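Local coordinates for protein translation elongation factor 1A (Methanosarcina mazei, PDB 3WND) that probably acts as a translation elongation factor of the SelB/EF-Tu type and, in its GTP-bound form, binds cysteinyl-tRNA(Cys), at residues I105-L109 with L110-H114. Numbering follows the deposited sequence.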
ATOM      1  N   ILE A 105      -0.059   6.500 -12.458  1.00 10.96           N
ATOM      2  CA  ILE A 105       0.696   5.448 -13.087  1.00 14.70           C
ATOM      3  C   ILE A 105       1.019   4.342 -12.064  1.00 11.91           C
ATOM      4  O   ILE A 105       0.875   3.133 -12.385  1.00 13.70           O
ATOM      5  CB  ILE A 105       1.964   6.041 -13.711  1.00 14.09           C
ATOM      6  CG1 ILE A 105       1.572   6.717 -15.036  1.00 16.46           C
ATOM      7  CG2 ILE A 105       2.949   4.900 -13.984  1.00 13.14           C
ATOM      8  CD1 ILE A 105       2.631   7.667 -15.531  1.00 16.21           C
ATOM      9  N   ALA A 106       1.386   4.743 -10.863  1.00 13.47           N
ATOM     10  CA  ALA A 106       1.694   3.727  -9.822  1.00 13.08           C
ATOM     11  C   ALA A 106       0.496   2.879  -9.481  1.00 11.93           C
ATOM     12  O   ALA A 106       0.611   1.648  -9.390  1.00 12.23           O
ATOM     13  CB  ALA A 106       2.225   4.354  -8.547  1.00 16.03           C
ATOM     14  N   LEU A 107      -0.675   3.536  -9.263  1.00 11.50           N
ATOM     15  CA  LEU A 107      -1.861   2.758  -8.915  1.00 10.49           C
ATOM     16  C   LEU A 107      -2.157   1.786 -10.032  1.00 11.06           C
ATOM     17  O   LEU A 107      -2.587   0.625  -9.772  1.00 12.07           O
ATOM     18  CB  LEU A 107      -3.031   3.732  -8.744  1.00 10.15           C
ATOM     19  CG  LEU A 107      -2.971   4.599  -7.452  1.00 11.75           C
ATOM     20  CD1 LEU A 107      -4.005   5.766  -7.547  1.00 14.58           C
ATOM     21  CD2 LEU A 107      -3.225   3.720  -6.191  1.00 13.34           C
ATOM     22  N   ASP A 108      -1.996   2.246 -11.282  1.00 11.15           N
ATOM     23  CA  ASP A 108      -2.368   1.387 -12.419  1.00 12.38           C
ATOM     24  C   ASP A 108      -1.378   0.239 -12.606  1.00 11.99           C
ATOM     25  O   ASP A 108      -1.799  -0.902 -12.830  1.00 12.45           O
ATOM     26  CB  ASP A 108      -2.528   2.275 -13.686  1.00 12.88           C
ATOM     27  CG  ASP A 108      -2.984   1.497 -14.850  1.00 14.62           C
ATOM     28  OD1 ASP A 108      -4.142   1.001 -14.888  1.00 13.77           O
ATOM     29  OD2 ASP A 108      -2.192   1.511 -15.807  1.00 18.95           O
ATOM     30  N   LEU A 109      -0.064   0.521 -12.371  1.00 12.21           N
ATOM     31  CA  LEU A 109       0.893  -0.593 -12.426  1.00 13.95           C
ATOM     32  C   LEU A 109       0.670  -1.600 -11.303  1.00 15.12           C
ATOM     33  O   LEU A 109       0.993  -2.766 -11.444  1.00 16.16           O
ATOM     34  CB  LEU A 109       2.298  -0.037 -12.287  1.00 14.18           C
ATOM     35  CG  LEU A 109       2.808   0.721 -13.487  1.00 12.03           C
ATOM     36  CD1 LEU A 109       4.199   1.302 -13.105  1.00 17.29           C
ATOM     37  CD2 LEU A 109       2.971  -0.118 -14.720  1.00 14.04           C
ATOM     38  N   LEU A 110       0.152  -1.135 -10.132  1.00 12.90           N
ATOM     39  CA  LEU A 110      -0.189  -2.032  -8.998  1.00 12.46           C
ATOM     40  C   LEU A 110      -1.455  -2.835  -9.226  1.00 13.92           C
ATOM     41  O   LEU A 110      -1.813  -3.703  -8.457  1.00 16.17           O
ATOM     42  CB  LEU A 110      -0.254  -1.215  -7.706  1.00 12.60           C
ATOM     43  CG  LEU A 110       1.138  -0.819  -7.149  1.00 13.79           C
ATOM     44  CD1 LEU A 110       1.034   0.290  -6.111  1.00 15.33           C
ATOM     45  CD2 LEU A 110       1.704  -2.085  -6.497  1.00 16.79           C
ATOM     46  N   GLY A 111      -2.211  -2.450 -10.239  1.00 12.77           N
ATOM     47  CA  GLY A 111      -3.593  -3.096 -10.408  1.00 14.47           C
ATOM     48  C   GLY A 111      -4.463  -2.793  -9.221  1.00 14.64           C
ATOM     49  O   GLY A 111      -5.256  -3.626  -8.839  1.00 17.11           O
ATOM     50  N   PHE A 112      -4.393  -1.551  -8.721  1.00 13.55           N
ATOM     51  CA  PHE A 112      -4.991  -1.247  -7.461  1.00 11.63           C
ATOM     52  C   PHE A 112      -6.454  -1.079  -7.774  1.00 14.68           C
ATOM     53  O   PHE A 112      -6.864  -0.098  -8.410  1.00 25.01           O
ATOM     54  CB  PHE A 112      -4.409   0.045  -6.873  1.00 14.19           C
ATOM     55  CG  PHE A 112      -4.578   0.114  -5.385  1.00 13.43           C
ATOM     56  CD1 PHE A 112      -3.542  -0.271  -4.532  1.00 17.41           C
ATOM     57  CD2 PHE A 112      -5.822   0.442  -4.837  1.00 12.48           C
ATOM     58  CE1 PHE A 112      -3.758  -0.275  -3.171  1.00 15.82           C
ATOM     59  CE2 PHE A 112      -6.034   0.418  -3.450  1.00 13.07           C
ATOM     60  CZ  PHE A 112      -4.990   0.088  -2.631  1.00 14.33           C
ATOM     61  N   LYS A 113      -7.248  -1.977  -7.229  1.00 16.24           N
ATOM     62  CA  LYS A 113      -8.654  -2.017  -7.673  1.00 25.52           C
ATOM     63  C   LYS A 113      -9.573  -0.916  -7.115  1.00 25.67           C
ATOM     64  O   LYS A 113     -10.289  -0.189  -7.884  1.00 23.18           O
ATOM     65  CB  LYS A 113      -9.252  -3.453  -7.712  1.00 38.69           C
ATOM     66  CG  LYS A 113      -8.623  -4.408  -8.817  1.00 35.75           C
ATOM     67  CD  LYS A 113      -9.064  -3.994 -10.258  1.00 37.49           C
ATOM     68  CE  LYS A 113      -8.443  -4.889 -11.327  1.00 61.37           C
ATOM     69  NZ  LYS A 113      -8.856  -6.352 -11.293  1.00 34.83           N
ATOM     70  N   HIS A 114      -9.437  -0.651  -5.832  1.00 14.44           N
ATOM     71  CA  HIS A 114     -10.524   0.030  -5.123  1.00 13.65           C
ATOM     72  C   HIS A 114      -9.992   1.380  -4.716  1.00 13.10           C
ATOM     73  O   HIS A 114      -8.969   1.490  -4.022  1.00 15.49           O
ATOM     74  CB  HIS A 114     -10.753  -0.755  -3.848  1.00 15.43           C
ATOM     75  CG  HIS A 114     -11.303  -2.078  -4.094  1.00 16.80           C
ATOM     76  ND1 HIS A 114     -12.596  -2.221  -4.528  1.00 16.55           N
ATOM     77  CD2 HIS A 114     -10.797  -3.334  -3.908  1.00 15.32           C
ATOM     78  CE1 HIS A 114     -12.890  -3.519  -4.658  1.00 19.97           C
ATOM     79  NE2 HIS A 114     -11.798  -4.225  -4.260  1.00 17.89           N
TER
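Leu107 and Phe112 meet where helix 98-109 gives way to the loop before strand 115-119. One methyl of the leucine does the touching: Leu107 CD2 lies 3.9 Å from Phe112 CB and equally near the root of the ring at CG, approaching the aromatic plane at a slant. The phenylalanine points its CB at the helix, but with CG anti to the backbone N (chi1 -157°) the ring swings outward and extends beyond the last turn. Phe112 CB also lies 3.5 Å from Leu107 O. That carbonyl accepts Phe112 N at 3.0 Å in a fairly straight bond, N-H...O 162°, so the same two residues are joined by a backbone bond as well as by their side chains. Gly111 N bonds to Asp108 O at 3.0 Å, coming from well above the carbonyl plane. These two bonds back into the last turn, together with the positive phi of Gly111, make a Schellman motif closing the helix C-terminus. One residue earlier, Leu110 N still makes a regular helical bond to Ala106 O, 2.9 Å. The Leu110 side chain bends back alongside that same carbonyl, its CG 3.4 Å from Ala106 O, because CG stands beside the backbone N (chi1 -75°). Leu81 of helix 74-83 touches Leu107, Leu110 and Phe112, so the capped turn packs against the neighbouring helix of the GTPase (G) domain. The CB of Asp108 points away from the segment 110-114, and its OD1 accepts a hydrogen bond from Val145 N, while Leu109 O takes one from Arg351 NH1.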